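PDB 2Z1Q: acyl-CoA dehydrogenase from Thermus thermophilus, which probably oxidises saturated acyl-CoA thioesters to their 2,3-dehydroacyl-CoA products, using bound FAD as its redox cofactor. Local coordinates for residues P151-G154 / A159-T162; K171-N176 / T203-E208; A112-G117 / R264-A269; L121-T126 / A339-I344. All blocks are in the same frame, centred on the assembly; numbering follows the deposited sequence.

In the fold
From the N terminus, helix 106-117 opens contact 3 and the following helix 119-124 opens contact 4. The chain then enters the middle domain. There contact 1 closes a short loop beside the FAD, and contact 2 closes a longer loop within the sheet; the two lie in series and touch where T162 packs on N176. Helix 252-288 next closes contact 3, and helix 337-345 closes contact 4 last. Contacts 3 and 4 therefore cross, tying the N-terminal helices to the C-terminal ones, and contacts 1 and 2 are nested inside both. L206 on L121 joins the sheet to contact 4, and Y265 on I344 joins contacts 3 and 4.

Contact 1. Residues P151-G154 / A159-T162; sequences PGSG and AAKT. With FAD (flavin-adenine dinucleotide), chain D.
S153 meets A159 and A160 on the return limb of the loop between strands 144-147 and 163-166, and the contact is one of van der Waals packing. S153 CB rests 3.7 Å from A159 CB, methylene against methyl. The hydroxyl lies alongside the next residue: with chi1 at 61°, OG is placed between the backbone N and the carbonyl carbon, which brings it 3.4 Å from A160 CA. OG also lies 3.5 Å from A160 N, but the N-H is not directed at it and no hydrogen bond forms.

Polar bonds fasten the surroundings. E150 takes hydrogen bonds from K161 N through OE1 and from T162 OG1 through OE2, tying the 159-162 limb back to the residue before P151. P151 O is hydrogen-bonded to R289 NH2 of the second subunit, an arginine that also bonds the FAD through NE.

The cofactor is met by main chain. G154 CA approaches FAD O2P to 3.2 Å, and a side chain at this glycine would run straight into that phosphate oxygen. P151-G154 belongs to the family signature that also supplies T149 and S155 to the FAD site. The chemistry implies a division of labour: small residues let the two limbs close up, the glycine admits the pyrophosphate, and E150 of the same chain and R289 of the second subunit hold the loop by its polar groups.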
loop_
_atom_site.group_PDB
_atom_site.type_symbol
_atom_site.label_atom_id
_atom_site.label_comp_id
_atom_site.label_asym_id
_atom_site.label_seq_id
_atom_site.Cartn_x
_atom_site.Cartn_y
_atom_site.Cartn_z
ATOM N N PRO B 151 -5.919 12.855 -22.718
ATOM C CA PRO B 151 -4.489 12.616 -22.485
ATOM C C PRO B 151 -3.821 13.753 -21.695
ATOM O O PRO B 151 -3.072 13.500 -20.746
ATOM C CB PRO B 151 -3.933 12.455 -23.904
ATOM C CG PRO B 151 -5.091 11.807 -24.631
ATOM C CD PRO B 151 -6.294 12.558 -24.114
ATOM N N GLY B 152 -4.108 14.999 -22.066
ATOM C CA GLY B 152 -3.519 16.121 -21.360
ATOM C C GLY B 152 -4.324 16.664 -20.178
ATOM O O GLY B 152 -3.811 17.463 -19.395
ATOM N N SER B 153 -5.576 16.236 -20.029
ATOM C CA SER B 153 -6.394 16.746 -18.926
ATOM C C SER B 153 -7.095 15.674 -18.097
ATOM O O SER B 153 -7.889 14.891 -18.617
ATOM C CB SER B 153 -7.439 17.729 -19.473
ATOM O OG SER B 153 -8.303 17.097 -20.403
ATOM N N GLY B 154 -6.825 15.665 -16.796
ATOM C CA GLY B 154 -7.444 14.694 -15.915
ATOM C C GLY B 154 -8.143 15.363 -14.748
ATOM O O GLY B 154 -9.363 15.515 -14.757
ATOM N N ALA B 159 -10.098 21.309 -18.723
ATOM C CA ALA B 159 -9.003 21.670 -19.616
ATOM C C ALA B 159 -9.106 20.878 -20.915
ATOM O O ALA B 159 -8.306 21.065 -21.828
ATOM C CB ALA B 159 -7.660 21.407 -18.944
ATOM N N ALA B 160 -10.090 19.989 -20.998
ATOM C CA ALA B 160 -10.271 19.187 -22.199
ATOM C C ALA B 160 -10.208 20.078 -23.436
ATOM O O ALA B 160 -10.709 21.203 -23.424
ATOM C CB ALA B 160 -11.610 18.454 -22.142
ATOM N N LYS B 161 -9.588 19.583 -24.505
ATOM C CA LYS B 161 -9.497 20.368 -25.729
ATOM C C LYS B 161 -10.245 19.807 -26.933
ATOM O O LYS B 161 -10.120 20.327 -28.041
ATOM C CB LYS B 161 -8.033 20.645 -26.097
ATOM C CG LYS B 161 -7.114 19.452 -26.146
ATOM C CD LYS B 161 -5.691 19.938 -26.365
ATOM C CE LYS B 161 -4.682 18.812 -26.240
ATOM N NZ LYS B 161 -3.300 19.272 -26.575
ATOM N N THR B 162 -11.022 18.750 -26.725
ATOM C CA THR B 162 -11.820 18.191 -27.813
ATOM C C THR B 162 -12.706 19.358 -28.275
ATOM O O THR B 162 -13.440 19.943 -27.475
ATOM C CB THR B 162 -12.715 17.052 -27.313
ATOM O OG1 THR B 162 -11.897 15.949 -26.906
ATOM C CG2 THR B 162 -13.668 16.599 -28.403
HETATM P PA FAD D . -2.341 13.144 -13.108
HETATM O O1A FAD D . -2.494 11.711 -13.138
HETATM O O2A FAD D . -2.584 14.095 -14.369
HETATM O O5B FAD D . -2.466 13.826 -11.704
HETATM C C5B FAD D . -1.258 13.636 -10.968
HETATM C C4B FAD D . -1.563 14.492 -9.760
HETATM O O4B FAD D . -2.818 14.925 -9.419
HETATM C C3B FAD D . -0.682 14.375 -8.435
HETATM O O3B FAD D . 0.563 15.067 -8.590
HETATM C C2B FAD D . -1.768 15.095 -7.535
HETATM O O2B FAD D . -1.275 15.774 -6.376
HETATM C C1B FAD D . -2.185 15.928 -8.712
HETATM N N9A FAD D . -2.912 17.159 -8.612
HETATM C C8A FAD D . -3.787 17.547 -9.585
HETATM N N7A FAD D . -4.284 18.695 -9.306
HETATM C C5A FAD D . -3.786 19.119 -8.126
HETATM C C6A FAD D . -3.960 20.289 -7.327
HETATM N N6A FAD D . -4.823 21.279 -7.751
HETATM N N1A FAD D . -3.263 20.376 -6.162
HETATM C C2A FAD D . -2.415 19.430 -5.769
HETATM N N3A FAD D . -2.234 18.348 -6.500
HETATM C C4A FAD D . -2.867 18.131 -7.664
HETATM N N1 FAD D . -12.472 9.150 -17.148
HETATM C C2 FAD D . -13.704 9.414 -17.634
HETATM O O2 FAD D . -13.940 10.545 -18.029
HETATM N N3 FAD D . -14.680 8.476 -17.723
HETATM C C4 FAD D . -14.485 7.173 -17.321
HETATM O O4 FAD D . -15.356 6.342 -17.407
HETATM C C4X FAD D . -13.147 6.809 -16.792
HETATM N N5 FAD D . -12.836 5.561 -16.405
HETATM C C5X FAD D . -11.589 5.247 -15.967
HETATM C C6 FAD D . -11.242 3.895 -15.614
HETATM C C7 FAD D . -9.932 3.591 -15.207
HETATM C C7M FAD D . -9.571 2.159 -14.864
HETATM C C8 FAD D . -8.943 4.622 -15.122
HETATM C C8M FAD D . -7.519 4.336 -14.699
HETATM C C9 FAD D . -9.267 5.921 -15.447
HETATM C C9A FAD D . -10.584 6.265 -15.880
HETATM N N10 FAD D . -10.880 7.596 -16.248
HETATM C C10 FAD D . -12.135 7.915 -16.725
HETATM C "C1'" FAD D . -9.799 8.543 -16.138
HETATM C "C2'" FAD D . -9.837 9.435 -14.889
HETATM O "O2'" FAD D . -10.968 10.293 -14.906
HETATM C "C3'" FAD D . -8.538 10.165 -15.014
HETATM O "O3'" FAD D . -7.478 9.168 -14.949
HETATM C "C4'" FAD D . -8.250 11.165 -13.930
HETATM O "O4'" FAD D . -9.194 12.237 -13.873
HETATM C "C5'" FAD D . -6.879 11.594 -14.309
HETATM O "O5'" FAD D . -6.310 12.465 -13.468
HETATM P P FAD D . -4.815 12.406 -14.048
HETATM O O1P FAD D . -4.415 10.975 -14.089
HETATM O O2P FAD D . -4.751 13.025 -15.552
HETATM O O3P FAD D . -3.959 13.248 -12.940
#

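Contact 2. Residues K171-N176 / T203-E208; sequences KHYILN and TAFLVE
Y173 and F205 meet in an offset edge-to-face aromatic pair inside the middle beta domain of the acyl-CoA dehydrogenase fold, where two strands of one strongly curled sheet face each other almost at right angles. The axes of 172-176 and 203-208 pass 10.5 Å apart at 95°, so side chains alone bridge them.

In the pair, the edge of F205 is turned toward the face of Y173, with centroids 5.6 Å apart and ring planes at 77°. F205 CE2 makes the approach, coming within 3.8 Å of Y173 CD2. In F205 the ring is set beside the backbone N and anti to the carbonyl carbon (chi1 -59°), which carries its edge across to the tyrosine. L175 attends to another side of the phenylalanine and also reaches V207, two residues farther along strand 203-208.

The next shell is apolar too. A164 of strand 163-166 touches both L175 and F205, L166 packs on Y173, and V240 of strand 238-241 lies against L175 and V207. Backbone hydrogen bonds join strand 172-176 to a neighbour on each flank: Y173 and L175 pair with V240 and V238, while I174 and N176 pair with T165 and R163. Held between these flanking strands, L175 divides its two methyls: CD1 lies 4.3 Å from both F205 CB and V207 CG2, and CD2 sits over one face of the phenylalanine ring.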
loop_
_atom_site.group_PDB
_atom_site.type_symbol
_atom_site.label_atom_id
_atom_site.label_comp_id
_atom_site.label_asym_id
_atom_site.label_seq_id
_atom_site.Cartn_x
_atom_site.Cartn_y
_atom_site.Cartn_z
ATOM N N LYS B 171 -27.424 22.121 -38.563
ATOM C CA LYS B 171 -28.169 21.007 -37.993
ATOM C C LYS B 171 -27.283 20.034 -37.215
ATOM O O LYS B 171 -27.785 19.222 -36.440
ATOM C CB LYS B 171 -28.914 20.242 -39.093
ATOM C CG LYS B 171 -30.226 20.874 -39.551
ATOM C CD LYS B 171 -31.020 19.882 -40.401
ATOM C CE LYS B 171 -32.433 20.372 -40.715
ATOM N NZ LYS B 171 -32.466 21.599 -41.559
ATOM N N HIS B 172 -25.970 20.115 -37.419
ATOM C CA HIS B 172 -25.045 19.220 -36.727
ATOM C C HIS B 172 -23.835 19.935 -36.126
ATOM O O HIS B 172 -23.521 21.069 -36.482
ATOM C CB HIS B 172 -24.545 18.132 -37.680
ATOM C CG HIS B 172 -25.636 17.304 -38.288
ATOM N ND1 HIS B 172 -26.528 17.810 -39.213
ATOM C CD2 HIS B 172 -25.982 16.009 -38.098
ATOM C CE1 HIS B 172 -27.375 16.859 -39.565
ATOM N NE2 HIS B 172 -27.066 15.758 -38.904
ATOM N N TYR B 173 -23.169 19.251 -35.201
ATOM C CA TYR B 173 -21.961 19.756 -34.559
ATOM C C TYR B 173 -20.852 18.772 -34.925
ATOM O O TYR B 173 -21.062 17.561 -34.898
ATOM C CB TYR B 173 -22.131 19.805 -33.034
ATOM C CG TYR B 173 -22.622 21.138 -32.504
ATOM C CD1 TYR B 173 -21.880 22.301 -32.691
ATOM C CD2 TYR B 173 -23.831 21.234 -31.809
ATOM C CE1 TYR B 173 -22.320 23.527 -32.205
ATOM C CE2 TYR B 173 -24.282 22.459 -31.317
ATOM C CZ TYR B 173 -23.520 23.599 -31.519
ATOM O OH TYR B 173 -23.947 24.815 -31.032
ATOM N N ILE B 174 -19.686 19.289 -35.295
ATOM C CA ILE B 174 -18.569 18.425 -35.670
ATOM C C ILE B 174 -17.587 18.319 -34.513
ATOM O O ILE B 174 -17.026 19.328 -34.061
ATOM C CB ILE B 174 -17.821 18.966 -36.898
ATOM C CG1 ILE B 174 -18.815 19.315 -38.003
ATOM C CG2 ILE B 174 -16.826 17.918 -37.394
ATOM C CD1 ILE B 174 -18.179 19.967 -39.206
ATOM N N LEU B 175 -17.376 17.095 -34.042
ATOM C CA LEU B 175 -16.481 16.857 -32.917
ATOM C C LEU B 175 -15.127 16.273 -33.291
ATOM O O LEU B 175 -15.026 15.317 -34.067
ATOM C CB LEU B 175 -17.152 15.937 -31.885
ATOM C CG LEU B 175 -18.355 16.450 -31.089
ATOM C CD1 LEU B 175 -18.618 15.518 -29.914
ATOM C CD2 LEU B 175 -18.076 17.850 -30.581
ATOM N N ASN B 176 -14.084 16.858 -32.710
ATOM C CA ASN B 176 -12.718 16.414 -32.934
ATOM C C ASN B 176 -11.923 16.440 -31.629
ATOM O O ASN B 176 -11.881 17.454 -30.923
ATOM C CB ASN B 176 -12.049 17.303 -33.992
ATOM C CG ASN B 176 -12.502 16.968 -35.405
ATOM O OD1 ASN B 176 -12.162 15.909 -35.942
ATOM N ND2 ASN B 176 -13.287 17.860 -36.007
ATOM N N THR B 203 -19.016 22.076 -23.222
ATOM C CA THR B 203 -20.356 21.531 -23.430
ATOM C C THR B 203 -20.380 19.995 -23.497
ATOM O O THR B 203 -19.422 19.369 -23.953
ATOM C CB THR B 203 -20.948 22.090 -24.756
ATOM O OG1 THR B 203 -20.779 23.517 -24.788
ATOM C CG2 THR B 203 -22.433 21.756 -24.878
ATOM N N ALA B 204 -21.482 19.397 -23.048
ATOM C CA ALA B 204 -21.631 17.946 -23.083
ATOM C C ALA B 204 -22.480 17.564 -24.291
ATOM O O ALA B 204 -23.419 18.276 -24.636
ATOM C CB ALA B 204 -22.289 17.453 -21.809
ATOM N N PHE B 205 -22.149 16.439 -24.922
ATOM C CA PHE B 205 -22.870 15.947 -26.099
ATOM C C PHE B 205 -23.213 14.461 -26.014
ATOM O O PHE B 205 -22.444 13.663 -25.482
ATOM C CB PHE B 205 -22.046 16.161 -27.380
ATOM C CG PHE B 205 -21.693 17.594 -27.656
ATOM C CD1 PHE B 205 -20.661 18.223 -26.963
ATOM C CD2 PHE B 205 -22.384 18.314 -28.623
ATOM C CE1 PHE B 205 -20.324 19.544 -27.231
ATOM C CE2 PHE B 205 -22.052 19.642 -28.898
ATOM C CZ PHE B 205 -21.021 20.255 -28.200
ATOM N N LEU B 206 -24.367 14.088 -26.559
ATOM C CA LEU B 206 -24.796 12.688 -26.577
ATOM C C LEU B 206 -24.343 12.125 -27.926
ATOM O O LEU B 206 -24.737 12.638 -28.969
ATOM C CB LEU B 206 -26.316 12.592 -26.451
ATOM C CG LEU B 206 -26.930 13.209 -25.189
ATOM C CD1 LEU B 206 -28.429 13.424 -25.391
ATOM C CD2 LEU B 206 -26.658 12.310 -23.987
ATOM N N VAL B 207 -23.504 11.088 -27.899
ATOM C CA VAL B 207 -22.989 10.480 -29.124
ATOM C C VAL B 207 -23.270 8.991 -29.125
ATOM O O VAL B 207 -22.903 8.276 -28.191
ATOM C CB VAL B 207 -21.451 10.694 -29.256
ATOM C CG1 VAL B 207 -20.951 10.196 -30.622
ATOM C CG2 VAL B 207 -21.127 12.154 -29.069
ATOM N N GLU B 208 -23.924 8.525 -30.176
ATOM C CA GLU B 208 -24.241 7.113 -30.276
ATOM C C GLU B 208 -23.029 6.377 -30.823
ATOM O O GLU B 208 -22.302 6.904 -31.668
ATOM C CB GLU B 208 -25.461 6.926 -31.171
ATOM C CG GLU B 208 -26.591 7.856 -30.746
ATOM C CD GLU B 208 -27.906 7.557 -31.436
ATOM O OE1 GLU B 208 -27.994 7.760 -32.664
ATOM O OE2 GLU B 208 -28.855 7.122 -30.753
#

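Contact 3. Residues A112-G117 / R264-A269; sequences AHTSIG and RYKLGA
A buried, water-bridged polar link between T114 and K266 joins helix 106-117 to helix 252-288, which come from the N-terminal and C-terminal helical domains of the acyl-CoA dehydrogenase fold. K266 NZ comes 3.0 Å from T114 OG1. The lysine is bent at chi3 (62°), and this turn brings the ammonium group to the threonine. Two waters complete the meeting. One accepts from K266 NZ at 2.6 Å and is hydrogen-bonded to T114 OG1 at 2.9 Å; the other accepts from K266 NZ at 2.8 Å and gives a weak bond of 3.5 Å to T114 O. A buried lysine end is thereby supplied with oxygens, which would be expected to ease the cost of its charge. T114 OG1 is in turn positioned by a hydrogen bond to Y110 O, one helical turn back. T114 itself lies in a wider, pi-type turn of the helix over 113-117, with G117 N bonding A112 O at 2.7 Å, and I116 touches the FAD. Around the link, L75 covers T114 and A97 of helix 90-99 lies on K266, while helix 252-288 is packed by Y265 against helices 90-99, 300-331 and 348-372.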
loop_
_atom_site.group_PDB
_atom_site.type_symbol
_atom_site.label_atom_id
_atom_site.label_comp_id
_atom_site.label_asym_id
_atom_site.label_seq_id
_atom_site.Cartn_x
_atom_site.Cartn_y
_atom_site.Cartn_z
ATOM N N ALA B 112 -19.840 2.905 -13.642
ATOM C CA ALA B 112 -19.732 3.920 -14.676
ATOM C C ALA B 112 -21.098 4.111 -15.358
ATOM O O ALA B 112 -21.543 5.226 -15.593
ATOM C CB ALA B 112 -18.668 3.525 -15.683
ATOM N N HIS B 113 -21.764 3.007 -15.656
ATOM C CA HIS B 113 -23.080 3.062 -16.291
ATOM C C HIS B 113 -24.120 3.843 -15.444
ATOM O O HIS B 113 -24.603 4.888 -15.872
ATOM C CB HIS B 113 -23.558 1.642 -16.547
ATOM C CG HIS B 113 -24.904 1.565 -17.193
ATOM N ND1 HIS B 113 -25.130 1.950 -18.501
ATOM C CD2 HIS B 113 -26.097 1.133 -16.714
ATOM C CE1 HIS B 113 -26.404 1.758 -18.793
ATOM N NE2 HIS B 113 -27.011 1.265 -17.730
ATOM N N THR B 114 -24.432 3.348 -14.244
ATOM C CA THR B 114 -25.431 3.999 -13.373
ATOM C C THR B 114 -25.117 5.423 -12.898
ATOM O O THR B 114 -26.043 6.206 -12.624
ATOM C CB THR B 114 -25.724 3.144 -12.101
ATOM O OG1 THR B 114 -24.553 3.075 -11.282
ATOM C CG2 THR B 114 -26.147 1.730 -12.486
ATOM N N SER B 115 -23.839 5.784 -12.800
ATOM C CA SER B 115 -23.509 7.124 -12.342
ATOM C C SER B 115 -23.182 8.080 -13.488
ATOM O O SER B 115 -24.075 8.713 -14.045
ATOM C CB SER B 115 -22.360 7.075 -11.325
ATOM O OG SER B 115 -21.156 6.606 -11.908
ATOM N N ILE B 116 -21.914 8.189 -13.855
ATOM C CA ILE B 116 -21.542 9.092 -14.935
ATOM C C ILE B 116 -22.242 8.806 -16.267
ATOM O O ILE B 116 -22.429 9.703 -17.079
ATOM C CB ILE B 116 -20.025 9.077 -15.148
ATOM C CG1 ILE B 116 -19.535 7.629 -15.285
ATOM C CG2 ILE B 116 -19.349 9.794 -13.989
ATOM C CD1 ILE B 116 -18.026 7.489 -15.489
ATOM N N GLY B 117 -22.650 7.567 -16.487
ATOM C CA GLY B 117 -23.299 7.247 -17.747
ATOM C C GLY B 117 -24.768 7.618 -17.872
ATOM O O GLY B 117 -25.219 8.050 -18.926
ATOM N N ARG B 264 -18.820 9.804 -5.621
ATOM C CA ARG B 264 -18.005 9.706 -4.425
ATOM C C ARG B 264 -18.622 8.904 -3.299
ATOM O O ARG B 264 -17.941 8.073 -2.693
ATOM C CB ARG B 264 -17.622 11.099 -3.938
ATOM C CG ARG B 264 -16.654 11.802 -4.878
ATOM C CD ARG B 264 -16.517 13.283 -4.567
ATOM N NE ARG B 264 -15.555 13.913 -5.467
ATOM C CZ ARG B 264 -15.410 15.226 -5.624
ATOM N NH1 ARG B 264 -14.499 15.696 -6.470
ATOM N NH2 ARG B 264 -16.176 16.064 -4.946
ATOM N N TYR B 265 -19.896 9.109 -2.996
ATOM C CA TYR B 265 -20.414 8.318 -1.900
ATOM C C TYR B 265 -20.668 6.872 -2.289
ATOM O O TYR B 265 -20.571 5.986 -1.439
ATOM C CB TYR B 265 -21.646 8.959 -1.267
ATOM C CG TYR B 265 -22.854 9.063 -2.141
ATOM C CD1 TYR B 265 -23.606 7.927 -2.466
ATOM C CD2 TYR B 265 -23.302 10.298 -2.577
ATOM C CE1 TYR B 265 -24.783 8.038 -3.199
ATOM C CE2 TYR B 265 -24.475 10.423 -3.307
ATOM C CZ TYR B 265 -25.213 9.292 -3.610
ATOM O OH TYR B 265 -26.408 9.442 -4.277
ATOM N N LYS B 266 -20.964 6.613 -3.564
ATOM C CA LYS B 266 -21.183 5.232 -4.001
ATOM C C LYS B 266 -19.832 4.503 -3.976
ATOM O O LYS B 266 -19.759 3.318 -3.651
ATOM C CB LYS B 266 -21.807 5.184 -5.411
ATOM C CG LYS B 266 -23.236 5.753 -5.482
ATOM C CD LYS B 266 -23.926 5.456 -6.809
ATOM C CE LYS B 266 -24.076 3.954 -7.027
ATOM N NZ LYS B 266 -24.718 3.637 -8.335
ATOM N N LEU B 267 -18.756 5.210 -4.292
ATOM C CA LEU B 267 -17.434 4.601 -4.270
ATOM C C LEU B 267 -17.045 4.313 -2.811
ATOM O O LEU B 267 -16.470 3.260 -2.495
ATOM C CB LEU B 267 -16.414 5.549 -4.912
ATOM C CG LEU B 267 -14.974 5.047 -4.928
ATOM C CD1 LEU B 267 -14.914 3.753 -5.706
ATOM C CD2 LEU B 267 -14.073 6.082 -5.556
ATOM N N GLY B 268 -17.368 5.253 -1.926
ATOM C CA GLY B 268 -17.087 5.061 -0.516
ATOM C C GLY B 268 -17.801 3.812 -0.038
ATOM O O GLY B 268 -17.248 3.058 0.762
ATOM N N ALA B 269 -19.024 3.582 -0.524
ATOM C CA ALA B 269 -19.762 2.387 -0.116
ATOM C C ALA B 269 -19.104 1.173 -0.765
ATOM O O ALA B 269 -19.003 0.097 -0.159
ATOM C CB ALA B 269 -21.237 2.491 -0.529
HETATM O O HOH W 1 -25.882 5.990 -9.182
HETATM O O HOH W 2 -22.486 4.238 -9.604
#

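Contact 4. Residues L121-T126 / A339-I344; sequences LVYFGT and AVMAGI
M341 lays its side chain over the ring of Y123 and ends beside F124, joining helix 337-345 to helix 119-124 through a CH-pi contact and two Met-aromatic contacts. From CB, the first torsion (chi1 -74°) sets CG anti to the carbonyl carbon. CG then sits almost exactly over the centre of the Y123 ring, 3.5 Å from the centroid and 5° off the normal. SD has moved toward the ring's root, obliquely above it, and is 3.6 Å from Y123 CD1. It also reaches F124 CE1 at 3.7 Å, so the sulfur is shared between two aromatic rings. After the bend at chi3, CE finishes 3.9 Å from F124 CZ and equally near Y123 O. At the far end of the tyrosine, OH touches I344 CD1 at 3.4 Å, the two side chains crossing at about a right angle. An alanine at Y123 takes away the ring under M341 CG and SD and is likely to leave the thioether freer to turn and open a gap between the two helices. Helix 252-288 touches both segments, with V262 against Y123, I255 against F124, N258 against M341 and N261 against I344; helix 300-331 adds I327 beside I344.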
loop_
_atom_site.group_PDB
_atom_site.type_symbol
_atom_site.label_atom_id
_atom_site.label_comp_id
_atom_site.label_asym_id
_atom_site.label_seq_id
_atom_site.Cartn_x
_atom_site.Cartn_y
_atom_site.Cartn_z
ATOM N N LEU B 121 -27.896 12.428 -18.281
ATOM C CA LEU B 121 -29.187 12.493 -18.953
ATOM C C LEU B 121 -30.302 12.791 -17.949
ATOM O O LEU B 121 -31.201 13.584 -18.227
ATOM C CB LEU B 121 -29.476 11.179 -19.687
ATOM C CG LEU B 121 -29.097 11.126 -21.172
ATOM C CD1 LEU B 121 -29.022 9.687 -21.647
ATOM C CD2 LEU B 121 -30.124 11.901 -21.982
ATOM N N VAL B 122 -30.239 12.165 -16.777
ATOM C CA VAL B 122 -31.255 12.390 -15.750
ATOM C C VAL B 122 -31.225 13.811 -15.192
ATOM O O VAL B 122 -32.263 14.377 -14.861
ATOM C CB VAL B 122 -31.088 11.412 -14.575
ATOM C CG1 VAL B 122 -32.060 11.765 -13.456
ATOM C CG2 VAL B 122 -31.323 9.985 -15.046
ATOM N N TYR B 123 -30.040 14.397 -15.085
ATOM C CA TYR B 123 -29.904 15.741 -14.543
ATOM C C TYR B 123 -30.141 16.866 -15.553
ATOM O O TYR B 123 -30.770 17.872 -15.222
ATOM C CB TYR B 123 -28.515 15.922 -13.919
ATOM C CG TYR B 123 -28.274 15.153 -12.637
ATOM C CD1 TYR B 123 -27.000 15.116 -12.059
ATOM C CD2 TYR B 123 -29.318 14.518 -11.966
ATOM C CE1 TYR B 123 -26.777 14.473 -10.842
ATOM C CE2 TYR B 123 -29.106 13.872 -10.749
ATOM C CZ TYR B 123 -27.837 13.857 -10.192
ATOM O OH TYR B 123 -27.650 13.249 -8.973
ATOM N N PHE B 124 -29.644 16.706 -16.777
ATOM C CA PHE B 124 -29.811 17.769 -17.765
ATOM C C PHE B 124 -30.492 17.321 -19.049
ATOM O O PHE B 124 -30.702 18.121 -19.957
ATOM C CB PHE B 124 -28.442 18.401 -18.084
ATOM C CG PHE B 124 -27.740 18.958 -16.873
ATOM C CD1 PHE B 124 -27.128 18.106 -15.947
ATOM C CD2 PHE B 124 -27.731 20.331 -16.619
ATOM C CE1 PHE B 124 -26.527 18.614 -14.791
ATOM C CE2 PHE B 124 -27.126 20.847 -15.456
ATOM C CZ PHE B 124 -26.528 19.980 -14.547
ATOM N N GLY B 125 -30.841 16.045 -19.123
ATOM C CA GLY B 125 -31.480 15.538 -20.317
ATOM C C GLY B 125 -32.769 16.253 -20.658
ATOM O O GLY B 125 -33.653 16.437 -19.820
ATOM N N THR B 126 -32.879 16.661 -21.912
ATOM C CA THR B 126 -34.071 17.336 -22.366
ATOM C C THR B 126 -35.230 16.347 -22.339
ATOM O O THR B 126 -35.035 15.131 -22.411
ATOM C CB THR B 126 -33.875 17.870 -23.783
ATOM O OG1 THR B 126 -34.194 19.263 -23.811
ATOM C CG2 THR B 126 -34.745 17.111 -24.771
ATOM N N ALA B 339 -33.907 20.043 -7.888
ATOM C CA ALA B 339 -34.070 19.868 -6.453
ATOM C C ALA B 339 -33.225 18.715 -5.946
ATOM O O ALA B 339 -32.619 18.797 -4.879
ATOM C CB ALA B 339 -35.533 19.621 -6.118
ATOM N N VAL B 340 -33.191 17.633 -6.711
ATOM C CA VAL B 340 -32.412 16.479 -6.302
ATOM C C VAL B 340 -30.913 16.802 -6.288
ATOM O O VAL B 340 -30.216 16.440 -5.336
ATOM C CB VAL B 340 -32.675 15.263 -7.214
ATOM C CG1 VAL B 340 -31.766 14.112 -6.809
ATOM C CG2 VAL B 340 -34.135 14.825 -7.105
ATOM N N MET B 341 -30.422 17.492 -7.319
ATOM C CA MET B 341 -29.002 17.845 -7.367
ATOM C C MET B 341 -28.628 18.753 -6.192
ATOM O O MET B 341 -27.613 18.534 -5.531
ATOM C CB MET B 341 -28.639 18.554 -8.680
ATOM C CG MET B 341 -28.581 17.668 -9.923
ATOM S SD MET B 341 -27.900 18.566 -11.365
ATOM C CE MET B 341 -29.333 19.520 -11.950
ATOM N N ALA B 342 -29.441 19.777 -5.938
ATOM C CA ALA B 342 -29.163 20.687 -4.831
ATOM C C ALA B 342 -29.230 19.931 -3.506
ATOM O O ALA B 342 -28.506 20.257 -2.564
ATOM C CB ALA B 342 -30.158 21.845 -4.829
ATOM N N GLY B 343 -30.091 18.921 -3.434
ATOM C CA GLY B 343 -30.205 18.156 -2.206
ATOM C C GLY B 343 -28.934 17.367 -1.944
ATOM O O GLY B 343 -28.450 17.299 -0.806
ATOM N N ILE B 344 -28.392 16.763 -2.997
ATOM C CA ILE B 344 -27.170 15.992 -2.868
ATOM C C ILE B 344 -25.998 16.956 -2.669
ATOM O O ILE B 344 -25.160 16.747 -1.793
ATOM C CB ILE B 344 -26.940 15.118 -4.111
ATOM C CG1 ILE B 344 -28.113 14.142 -4.281
ATOM C CG2 ILE B 344 -25.624 14.369 -3.980
ATOM C CD1 ILE B 344 -28.138 13.414 -5.615
#